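Local coordinates for putative branched-chain amino acid ABC transporter, periplasmic branched-chain amino acid-binding protein (Pseudomonas protegens Pf-5, PDB 4RU0), which probably captures a small solute, perhaps a branched-chain amino acid, in the periplasm and delivers it to an ABC transporter for uptake, at residues Trp269-Glu274 and Gly323-Asn328; Tyr292-Asp297 and Ala405-Ile410; Thr40-Ala45 and Ser49-Trp54; Glu299-Leu304 and Ser329-Ala334. All coordinates share one frame; numbering follows the deposited sequence.

Contact 1. Residues Trp269-Glu274 and Gly323-Asn328. With P3G (3,6,9,12,15-pentaoxaheptadecane), chain C.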
# COMPACT_ATOMS: atom_id res chain seq x y z
N TRP A 269 -0.54 5.07 5.60
CA TRP A 269 -1.33 4.37 6.61
C TRP A 269 -1.84 5.32 7.68
O TRP A 269 -2.21 4.91 8.77
CB TRP A 269 -0.50 3.24 7.22
CG TRP A 269 -0.09 2.27 6.17
CD1 TRP A 269 1.15 2.12 5.64
CD2 TRP A 269 -0.94 1.36 5.47
NE1 TRP A 269 1.14 1.15 4.67
CE2 TRP A 269 -0.14 0.67 4.55
CE3 TRP A 269 -2.30 1.05 5.55
CZ2 TRP A 269 -0.65 -0.31 3.70
CZ3 TRP A 269 -2.81 0.08 4.71
CH2 TRP A 269 -1.99 -0.59 3.80
N ALA A 270 -1.86 6.61 7.34
CA ALA A 270 -2.49 7.62 8.18
C ALA A 270 -3.28 8.57 7.29
O ALA A 270 -3.39 9.75 7.57
CB ALA A 270 -1.44 8.38 8.99
N SER A 271 -3.82 8.03 6.21
CA SER A 271 -4.42 8.84 5.15
C SER A 271 -5.92 8.63 4.99
O SER A 271 -6.50 9.07 4.00
CB SER A 271 -3.73 8.55 3.82
OG SER A 271 -3.88 7.18 3.46
N SER A 272 -6.55 7.97 5.95
CA SER A 272 -7.98 7.70 5.87
C SER A 272 -8.83 8.74 6.59
O SER A 272 -8.34 9.46 7.46
CB SER A 272 -8.30 6.32 6.43
OG SER A 272 -9.68 6.26 6.76
N SER A 273 -10.10 8.80 6.23
CA SER A 273 -11.09 9.63 6.92
C SER A 273 -11.15 9.26 8.40
O SER A 273 -11.25 10.13 9.27
CB SER A 273 -12.48 9.46 6.30
OG SER A 273 -12.45 9.67 4.90
N GLU A 274 -11.10 7.96 8.66
CA GLU A 274 -11.20 7.44 10.01
C GLU A 274 -9.99 7.80 10.86
O GLU A 274 -10.06 7.80 12.09
CB GLU A 274 -11.38 5.92 9.97
CG GLU A 274 -12.52 5.48 9.07
CD GLU A 274 -12.74 3.99 9.08
OE1 GLU A 274 -11.96 3.28 9.76
OE2 GLU A 274 -13.69 3.53 8.41
N GLY A 323 -16.17 5.57 -2.60
CA GLY A 323 -14.91 6.10 -3.07
C GLY A 323 -13.95 6.22 -1.93
O GLY A 323 -12.94 6.87 -2.04
N SER A 324 -14.28 5.60 -0.81
CA SER A 324 -13.46 5.73 0.38
C SER A 324 -12.12 5.13 0.12
O SER A 324 -12.00 4.23 -0.69
CB SER A 324 -14.13 5.08 1.60
OG SER A 324 -13.81 3.72 1.72
N VAL A 325 -11.10 5.63 0.79
CA VAL A 325 -9.73 5.23 0.51
C VAL A 325 -9.58 3.73 0.73
O VAL A 325 -8.87 3.05 0.02
CB VAL A 325 -8.71 6.10 1.30
CG1 VAL A 325 -7.29 5.59 1.23
CG2 VAL A 325 -8.79 7.54 0.86
N TYR A 326 -10.28 3.23 1.72
CA TYR A 326 -10.33 1.83 1.99
C TYR A 326 -10.93 1.04 0.82
O TYR A 326 -10.39 0.03 0.42
CB TYR A 326 -11.15 1.61 3.25
CG TYR A 326 -10.47 2.10 4.49
CD1 TYR A 326 -9.14 1.86 4.70
CD2 TYR A 326 -11.17 2.78 5.46
CE1 TYR A 326 -8.51 2.30 5.84
CE2 TYR A 326 -10.54 3.23 6.60
CZ TYR A 326 -9.21 2.98 6.79
OH TYR A 326 -8.56 3.40 7.92
N TYR A 327 -12.01 1.54 0.25
CA TYR A 327 -12.63 0.89 -0.88
C TYR A 327 -11.71 0.88 -2.07
O TYR A 327 -11.66 -0.08 -2.82
CB TYR A 327 -13.97 1.54 -1.23
CG TYR A 327 -14.71 0.85 -2.34
CD1 TYR A 327 -14.32 1.02 -3.65
CD2 TYR A 327 -15.77 0.01 -2.08
CE1 TYR A 327 -14.97 0.38 -4.66
CE2 TYR A 327 -16.43 -0.64 -3.09
CZ TYR A 327 -16.03 -0.45 -4.38
OH TYR A 327 -16.68 -1.08 -5.40
N ASN A 328 -11.00 1.97 -2.26
CA ASN A 328 -10.15 2.13 -3.43
C ASN A 328 -8.87 1.32 -3.33
O ASN A 328 -8.29 0.94 -4.35
CB ASN A 328 -9.83 3.60 -3.65
CG ASN A 328 -11.05 4.41 -4.05
OD1 ASN A 328 -12.19 3.97 -3.87
ND2 ASN A 328 -10.82 5.60 -4.59
O3 P3G C . -5.58 -3.47 5.43
C7 P3G C . -4.23 -3.69 5.04
C8 P3G C . -3.44 -4.15 6.26
O4 P3G C . -2.08 -3.80 6.06
C9 P3G C . -1.47 -3.37 7.27
C10 P3G C . -0.63 -2.15 6.95
O5 P3G C . 0.47 -2.10 7.84
C11 P3G C . 0.60 -0.83 8.44
C12 P3G C . 1.58 -0.92 9.59
O6 P3G C . 0.99 -0.37 10.76
C13 P3G C . 1.69 -0.72 11.92
C14 P3G C . 0.97 -1.84 12.61
O7 P3G C . 1.83 -2.44 13.57
O HOH W 1 -11.47 8.07 3.26

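Contact 2. Residues Tyr292-Asp297 and Ala405-Ile410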
# COMPACT_ATOMS: atom_id res chain seq x y z
N TYR A 292 -3.50 5.23 -3.53
CA TYR A 292 -4.85 5.02 -4.04
C TYR A 292 -5.85 6.05 -3.52
O TYR A 292 -6.61 5.76 -2.61
CB TYR A 292 -5.33 3.60 -3.74
CG TYR A 292 -4.74 2.97 -2.51
CD1 TYR A 292 -5.10 3.40 -1.26
CD2 TYR A 292 -3.82 1.94 -2.60
CE1 TYR A 292 -4.58 2.83 -0.13
CE2 TYR A 292 -3.29 1.38 -1.47
CZ TYR A 292 -3.67 1.83 -0.24
OH TYR A 292 -3.15 1.28 0.90
N PRO A 293 -5.84 7.24 -4.09
CA PRO A 293 -6.62 8.39 -3.61
C PRO A 293 -8.12 8.12 -3.50
O PRO A 293 -8.70 7.41 -4.34
CB PRO A 293 -6.36 9.46 -4.67
CG PRO A 293 -5.94 8.71 -5.89
CD PRO A 293 -5.16 7.54 -5.36
N ALA A 294 -8.74 8.67 -2.46
CA ALA A 294 -10.19 8.63 -2.32
C ALA A 294 -10.86 9.32 -3.51
O ALA A 294 -10.29 10.21 -4.13
CB ALA A 294 -10.62 9.27 -1.01
N GLY A 295 -12.09 8.89 -3.82
CA GLY A 295 -12.84 9.47 -4.91
C GLY A 295 -13.68 8.43 -5.62
O GLY A 295 -13.22 7.31 -5.86
N SER A 296 -14.91 8.79 -5.95
CA SER A 296 -15.82 7.87 -6.63
C SER A 296 -16.14 8.36 -8.03
O SER A 296 -17.16 7.99 -8.61
CB SER A 296 -17.11 7.69 -5.82
OG SER A 296 -17.72 8.95 -5.58
N ASP A 297 -15.26 9.19 -8.57
CA ASP A 297 -15.50 9.80 -9.87
C ASP A 297 -14.48 9.40 -10.93
O ASP A 297 -14.42 9.99 -12.00
CB ASP A 297 -15.54 11.33 -9.73
CG ASP A 297 -16.77 11.81 -8.99
OD1 ASP A 297 -17.84 11.20 -9.14
OD2 ASP A 297 -16.65 12.81 -8.24
N ALA A 405 -14.28 17.08 6.19
CA ALA A 405 -15.36 16.25 5.67
C ALA A 405 -14.91 15.42 4.47
O ALA A 405 -15.34 14.28 4.30
CB ALA A 405 -16.55 17.11 5.28
N ASN A 406 -14.04 15.99 3.64
CA ASN A 406 -13.61 15.31 2.41
C ASN A 406 -12.13 15.48 2.11
O ASN A 406 -11.47 16.39 2.63
CB ASN A 406 -14.42 15.82 1.22
CG ASN A 406 -15.87 15.39 1.28
OD1 ASN A 406 -16.22 14.29 0.87
ND2 ASN A 406 -16.73 16.28 1.79
N TRP A 407 -11.62 14.60 1.26
CA TRP A 407 -10.26 14.71 0.75
C TRP A 407 -10.24 15.45 -0.58
O TRP A 407 -11.18 15.36 -1.37
CB TRP A 407 -9.62 13.33 0.58
CG TRP A 407 -9.37 12.60 1.86
CD1 TRP A 407 -10.07 11.55 2.36
CD2 TRP A 407 -8.32 12.88 2.80
NE1 TRP A 407 -9.53 11.15 3.55
CE2 TRP A 407 -8.46 11.94 3.85
CE3 TRP A 407 -7.29 13.82 2.86
CZ2 TRP A 407 -7.60 11.92 4.95
CZ3 TRP A 407 -6.42 13.79 3.96
CH2 TRP A 407 -6.59 12.85 4.98
N THR A 408 -9.15 16.16 -0.84
CA THR A 408 -8.96 16.85 -2.11
C THR A 408 -7.54 16.61 -2.62
O THR A 408 -6.57 16.92 -1.93
CB THR A 408 -9.21 18.37 -1.98
OG1 THR A 408 -10.55 18.61 -1.52
CG2 THR A 408 -9.00 19.08 -3.31
N LEU A 409 -7.41 16.05 -3.82
CA LEU A 409 -6.10 15.86 -4.42
C LEU A 409 -5.45 17.21 -4.71
O LEU A 409 -6.03 18.05 -5.39
CB LEU A 409 -6.20 15.04 -5.70
CG LEU A 409 -6.51 13.56 -5.48
CD1 LEU A 409 -6.75 12.84 -6.81
CD2 LEU A 409 -5.38 12.90 -4.71
N ILE A 410 -4.25 17.42 -4.17
CA ILE A 410 -3.53 18.67 -4.41
C ILE A 410 -2.17 18.45 -5.06
O ILE A 410 -1.31 19.33 -5.04
CB ILE A 410 -3.33 19.47 -3.11
CG1 ILE A 410 -2.48 18.68 -2.12
CG2 ILE A 410 -4.67 19.83 -2.49
CD1 ILE A 410 -2.16 19.44 -0.85

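Contact 3. Residues Thr40-Ala45 and Ser49-Trp54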
# COMPACT_ATOMS: atom_id res chain seq x y z
N THR A 40 -9.61 -12.08 4.84
CA THR A 40 -10.34 -10.90 5.29
C THR A 40 -10.67 -10.94 6.77
O THR A 40 -10.71 -12.02 7.37
CB THR A 40 -11.66 -10.73 4.50
OG1 THR A 40 -12.52 -11.84 4.78
CG2 THR A 40 -11.40 -10.65 3.00
N TYR A 41 -10.91 -9.77 7.35
CA TYR A 41 -11.44 -9.70 8.70
C TYR A 41 -12.78 -8.96 8.71
O TYR A 41 -12.90 -7.87 8.17
CB TYR A 41 -10.45 -9.02 9.66
CG TYR A 41 -9.70 -7.82 9.10
CD1 TYR A 41 -10.24 -6.54 9.17
CD2 TYR A 41 -8.44 -7.97 8.54
CE1 TYR A 41 -9.56 -5.45 8.68
CE2 TYR A 41 -7.75 -6.88 8.05
CZ TYR A 41 -8.31 -5.62 8.11
OH TYR A 41 -7.62 -4.54 7.61
N ARG A 42 -13.78 -9.59 9.32
CA ARG A 42 -15.10 -8.99 9.46
C ARG A 42 -15.53 -8.99 10.92
O ARG A 42 -16.68 -8.69 11.24
CB ARG A 42 -16.13 -9.72 8.60
CG ARG A 42 -15.88 -9.56 7.11
CD ARG A 42 -16.85 -10.37 6.29
NE ARG A 42 -16.64 -10.15 4.86
CZ ARG A 42 -17.15 -9.12 4.19
NH1 ARG A 42 -17.89 -8.22 4.82
NH2 ARG A 42 -16.92 -8.99 2.89
N VAL A 43 -14.60 -9.34 11.79
CA VAL A 43 -14.85 -9.36 13.23
C VAL A 43 -13.79 -8.50 13.91
O VAL A 43 -12.63 -8.49 13.49
CB VAL A 43 -14.81 -10.79 13.79
CG1 VAL A 43 -15.17 -10.80 15.28
CG2 VAL A 43 -15.76 -11.69 13.01
N GLY A 44 -14.18 -7.78 14.95
CA GLY A 44 -13.22 -6.99 15.71
C GLY A 44 -13.27 -5.51 15.41
O GLY A 44 -14.13 -5.04 14.66
N ALA A 45 -12.32 -4.78 15.98
CA ALA A 45 -12.32 -3.32 15.93
C ALA A 45 -12.08 -2.77 14.52
O ALA A 45 -12.54 -1.68 14.19
CB ALA A 45 -11.27 -2.77 16.88
N SER A 49 -13.61 -0.79 8.92
CA SER A 49 -12.78 -0.33 7.81
C SER A 49 -12.50 -1.46 6.83
O SER A 49 -12.53 -1.27 5.61
CB SER A 49 -11.47 0.27 8.33
OG SER A 49 -10.90 -0.58 9.32
N GLY A 50 -12.22 -2.65 7.37
CA GLY A 50 -11.90 -3.81 6.56
C GLY A 50 -12.95 -4.17 5.53
O GLY A 50 -12.61 -4.50 4.39
N VAL A 51 -14.22 -4.10 5.92
CA VAL A 51 -15.30 -4.53 5.02
C VAL A 51 -15.37 -3.65 3.78
O VAL A 51 -15.85 -4.08 2.73
CB VAL A 51 -16.67 -4.52 5.73
CG1 VAL A 51 -16.75 -5.64 6.76
CG2 VAL A 51 -16.93 -3.16 6.38
N GLN A 52 -14.88 -2.42 3.90
CA GLN A 52 -14.83 -1.52 2.76
C GLN A 52 -13.75 -1.95 1.77
O GLN A 52 -13.94 -1.86 0.55
CB GLN A 52 -14.59 -0.08 3.22
CG GLN A 52 -15.67 0.44 4.16
CD GLN A 52 -15.32 1.78 4.76
OE1 GLN A 52 -15.06 2.74 4.03
NE2 GLN A 52 -15.30 1.85 6.09
N VAL A 53 -12.63 -2.43 2.30
CA VAL A 53 -11.55 -2.95 1.47
C VAL A 53 -11.97 -4.21 0.71
O VAL A 53 -11.75 -4.32 -0.50
CB VAL A 53 -10.29 -3.27 2.29
CG1 VAL A 53 -9.16 -3.72 1.38
CG2 VAL A 53 -9.86 -2.07 3.12
N TRP A 54 -12.56 -5.17 1.42
CA TRP A 54 -12.95 -6.43 0.81
C TRP A 54 -14.00 -6.20 -0.28
O TRP A 54 -13.94 -6.81 -1.35
CB TRP A 54 -13.49 -7.43 1.84
CG TRP A 54 -12.82 -7.39 3.20
CD1 TRP A 54 -13.44 -7.51 4.41
CD2 TRP A 54 -11.42 -7.21 3.48
NE1 TRP A 54 -12.51 -7.42 5.43
CE2 TRP A 54 -11.27 -7.24 4.88
CE3 TRP A 54 -10.28 -7.04 2.69
CZ2 TRP A 54 -10.03 -7.10 5.51
CZ3 TRP A 54 -9.06 -6.89 3.31
CH2 TRP A 54 -8.94 -6.92 4.70

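Contact 4. Residues Glu299-Leu304 and Ser329-Ala334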
# COMPACT_ATOMS: atom_id res chain seq x y z
N GLU A 299 -12.89 6.76 -13.77
CA GLU A 299 -13.57 6.05 -14.84
C GLU A 299 -14.07 4.68 -14.39
O GLU A 299 -15.23 4.33 -14.63
CB GLU A 299 -12.65 5.88 -16.05
CG GLU A 299 -13.32 5.17 -17.22
CD GLU A 299 -12.43 5.05 -18.44
OE1 GLU A 299 -11.21 5.28 -18.31
OE2 GLU A 299 -12.96 4.72 -19.52
N ILE A 300 -13.20 3.91 -13.74
CA ILE A 300 -13.54 2.57 -13.28
C ILE A 300 -14.71 2.60 -12.30
O ILE A 300 -15.57 1.72 -12.32
CB ILE A 300 -12.32 1.86 -12.63
CG1 ILE A 300 -12.68 0.44 -12.17
CG2 ILE A 300 -11.77 2.67 -11.46
CD1 ILE A 300 -13.02 -0.51 -13.31
N HIS A 301 -14.75 3.63 -11.46
CA HIS A 301 -15.79 3.78 -10.45
C HIS A 301 -17.19 3.89 -11.06
O HIS A 301 -18.17 3.41 -10.48
CB HIS A 301 -15.52 5.00 -9.58
CG HIS A 301 -14.46 4.79 -8.55
ND1 HIS A 301 -14.75 4.49 -7.23
CD2 HIS A 301 -13.11 4.82 -8.64
CE1 HIS A 301 -13.62 4.36 -6.55
NE2 HIS A 301 -12.61 4.55 -7.38
N LYS A 302 -17.27 4.54 -12.21
CA LYS A 302 -18.56 4.73 -12.86
C LYS A 302 -19.03 3.45 -13.54
O LYS A 302 -20.23 3.20 -13.61
CB LYS A 302 -18.49 5.89 -13.85
CG LYS A 302 -18.51 7.25 -13.17
CD LYS A 302 -18.18 8.38 -14.13
CE LYS A 302 -18.51 9.73 -13.53
NZ LYS A 302 -17.88 9.93 -12.19
N ARG A 303 -18.09 2.65 -14.03
CA ARG A 303 -18.43 1.33 -14.57
C ARG A 303 -19.00 0.45 -13.46
O ARG A 303 -19.92 -0.33 -13.69
CB ARG A 303 -17.21 0.65 -15.20
CG ARG A 303 -16.51 1.46 -16.26
CD ARG A 303 -15.37 0.66 -16.87
NE ARG A 303 -14.51 1.49 -17.71
CZ ARG A 303 -13.43 1.05 -18.34
NH1 ARG A 303 -13.07 -0.22 -18.23
NH2 ARG A 303 -12.71 1.88 -19.08
N LEU A 304 -18.42 0.59 -12.27
CA LEU A 304 -18.88 -0.16 -11.10
C LEU A 304 -20.32 0.20 -10.78
O LEU A 304 -21.16 -0.68 -10.57
CB LEU A 304 -17.98 0.11 -9.90
CG LEU A 304 -16.85 -0.88 -9.58
CD1 LEU A 304 -15.93 -1.09 -10.78
CD2 LEU A 304 -16.07 -0.43 -8.36
N SER A 329 -8.42 1.05 -2.11
CA SER A 329 -7.27 0.18 -1.92
C SER A 329 -7.66 -1.23 -2.35
O SER A 329 -6.86 -1.96 -2.92
CB SER A 329 -6.78 0.20 -0.47
OG SER A 329 -7.74 -0.35 0.41
N GLY A 330 -8.91 -1.60 -2.07
CA GLY A 330 -9.43 -2.88 -2.50
C GLY A 330 -9.42 -2.99 -4.02
O GLY A 330 -9.05 -4.02 -4.58
N LEU A 331 -9.82 -1.91 -4.68
CA LEU A 331 -9.84 -1.87 -6.14
C LEU A 331 -8.44 -2.01 -6.73
O LEU A 331 -8.24 -2.73 -7.70
CB LEU A 331 -10.47 -0.56 -6.63
CG LEU A 331 -11.95 -0.35 -6.29
CD1 LEU A 331 -12.41 1.02 -6.75
CD2 LEU A 331 -12.80 -1.44 -6.93
N VAL A 332 -7.47 -1.33 -6.13
CA VAL A 332 -6.11 -1.34 -6.65
C VAL A 332 -5.41 -2.65 -6.30
O VAL A 332 -4.65 -3.20 -7.10
CB VAL A 332 -5.31 -0.13 -6.11
CG1 VAL A 332 -3.82 -0.31 -6.32
CG2 VAL A 332 -5.80 1.14 -6.79
N ASN A 333 -5.70 -3.17 -5.10
CA ASN A 333 -5.18 -4.46 -4.67
C ASN A 333 -5.61 -5.58 -5.62
O ASN A 333 -4.81 -6.43 -6.00
CB ASN A 333 -5.66 -4.77 -3.25
CG ASN A 333 -4.68 -5.64 -2.48
OD1 ASN A 333 -3.47 -5.57 -2.70
ND2 ASN A 333 -5.20 -6.47 -1.59
N ALA A 334 -6.89 -5.56 -6.01
CA ALA A 334 -7.45 -6.58 -6.88
C ALA A 334 -6.95 -6.45 -8.31
O ALA A 334 -6.73 -7.46 -8.99
CB ALA A 334 -8.97 -6.53 -6.84

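Contact 1. Residues Trp269-Glu274 and Gly323-Asn328
Tyr326 lays its ring against Ser272 and Glu274, and most of the buried surface lies there. Ser272 comes obliquely at the phenol end, with its CB 3.3 Å from Tyr326 OH and its OG 3.2 Å from Tyr326 CE2. Glu274 approaches the same ring at the edge, CD standing 3.4 Å from Tyr326 CE2, and its carboxylate is turned 66° from the ring plane. A looser contact sets Val325 CG2 4.2 Å from the carbonyl oxygen of Ser271.

Polar bonds fix the two backbones. With its OG swung opposite the backbone N (chi1 160°), Ser272 N-caps the short helix that follows by accepting from Glu274 N at 2.9 Å. Ser324 does the same for helix 325-348, its OG taking the N-H of Tyr327 at 3.2 Å. A water hydrogen-bonded to Ser273 OG links the segments, accepting only weakly from Val325 N. In the two-lobed type I periplasmic binding protein fold, this brings a loop after strand 264-266 of the seven-stranded sheet up to a helix that packs with helix 47-67, and so probably joins the two lobes beside the cleft. Gln52 of helix 47-67 reaches both partners, bonding to Glu274 OE2 and Ser324 OG.

The ligand contact belongs to Trp269, which takes little part in meeting residues 323-328. P3G runs over one indole face, with its C10 above the middle of the ring system and 3.7 Å from Trp269 CZ2. The indole N-H holds the ring's orientation through a hydrogen bond to Gly135 O.

Contact 2. Residues Tyr292-Asp297 and Ala405-Ile410
Leu409, Ala294 and Pro293 carry this meeting between a linker and a sheet edge of the type I periplasmic binding fold. Residues 292-297 leave strand 287-290 on the way to helix 299-309, while residues 405-410 enter strand 407-415, the outermost strand on one side of the seven-stranded sheet. No hydrogen bond joins the two segments, and the contact is made by apolar side chains alone.

On the strand, Trp407 and Leu409 face the linker and Thr408 between them faces the other way, the usual alternation of a strand. Pro293 sits across from Leu409 and Ala294 across from Trp407, with the Ala294 and Trp407 CA atoms 6.8 Å apart. Leu409 starts out beside its backbone N (chi1 -72°) and ends in a fork set against the proline ring. Both branches meet one atom, Pro293 CB, with CD2 at 3.6 Å and CD1 at 4.0 Å. Pro293 also touches Phe298 and Gln400, so its ring is packed from the neighbouring strand 396-402 as well.

Behind the linker, Asn328 ND2 bonds to the carbonyl oxygens of both Pro293 and Gly295, which pins the backbone on either side of Ala294. The methyl of Ala294 also touches Val325, and it meets the indole of Trp407, a ring that in turn meets Trp402. It reaches the indole obliquely, at the five-membered ring, where Ala294 CB lies 4.1 Å from Trp407 CD1.

Contact 3. Residues Thr40-Ala45 and Ser49-Trp54
Trp54 drives the edge of its six-membered ring into the face of Tyr41, a T-shaped stack with the planes at 84° and the centroids 4.7 Å apart. Trp54 CZ2 lies over the middle of the phenol ring, 3.4 Å from Tyr41 CE2. The two faces of the indole are covered differently. Thr40 lies on one, its CB 3.4 Å from the centroid of the five-membered ring and almost on the normal, a CH-pi contact. On the opposite face lie Gly50 and Val53 of the tryptophan's own helix.

The indole N-H leaves in the ring plane and runs nearly straight (170°) to the carbonyl of Tyr41, with NE1 2.8 Å from O. It arrives from above the carbonyl plane, 47° out of it. Gly50 CA comes obliquely to the phenol ring, 3.6 Å from Tyr41 CE1. Arg42, extended from CG to NE, slides past the Trp54 side chain in the opposite direction, with one guanidinium face over Trp54 CD1 and NH1 3.4 Å from Val51 CG1.

This turn from strand 34-40 into helix 47-67 is the first strand-to-helix connection of the fold. The guanidinium has acids as partners, Glu80 at NE and Asp315 at NH2, and Glu80 also takes Thr40 OG1, which would balance a charge laid on apolar groups. With its ring wedged by Trp54, Tyr41 presents a hydroxyl that makes a weak hydrogen bond to P3G O3, so the stack probably steadies a wall of the ligand pocket.

Contact 4. Residues Glu299-Leu304 and Ser329-Ala334
Leu331 reaches across from helix 325-348 to His301 and Leu304 on helix 299-309, and nearly all the surface the two segments share is its doing. CB aims at the facing helix but touches neither of those residues, and CG continues the stem. With CG opposite the carbonyl carbon (chi1 -65°) and CD1 opposite CA (chi2 176°), CD1 continues the line of the chain and CD2 branches off beside it.

There the methyls part. CD1 goes to the imidazole of His301 and meets its outer corner obliquely, 3.6 Å from CE1 and equally 3.6 Å from NE2. CD2 goes to Leu304, where it lies 3.7 Å from CD2 of that leucine, the two side chains meeting tip to tip. No hydrogen bond joins residues 299-304 to residues 329-334. The histidine ring also makes an edge-to-face stack with Phe322.

On a side of helix 299-309 turned away from Leu331, Glu299 and Arg303 form a salt bridge one turn apart, NH2 to OE2 at 2.9 Å. The oxygen lies in the guanidinium plane, while the nitrogen comes from above the carboxylate. Arg303 NH2 also bonds to Asp374 O.

Tyr60 of helix 47-67 touches both Leu331 and Ile300, so three helices close round this apolar spot. Helices packed through buried side chains in this way flank the central sheet in an alpha/beta lobe of a type I periplasmic binding protein.

How the contacts relate
Contact 3 comes first along the chain and closes before the others open; contacts 1 and 2 then interleave, contact 4 lies inside the loop that contact 2 closes, and contact 4 also alternates with contact 1. Helix 325-348 is the common element: contact 1 uses its start and contact 4 its next turns, with centres 14 Å apart. Contacts 1 and 2 are nearer, 9 Å between centres, and are stitched together by Gly323 O and Gly295 N at 2.8 Å. Val53 connects contact 3 to Ser329 and Gly330 of contact 4. Contacts 2 and 3, at 21 Å, do not touch. Contacts 1 and 2 probably join the two lobes, while contacts 3 and 4 are helix packing next to them.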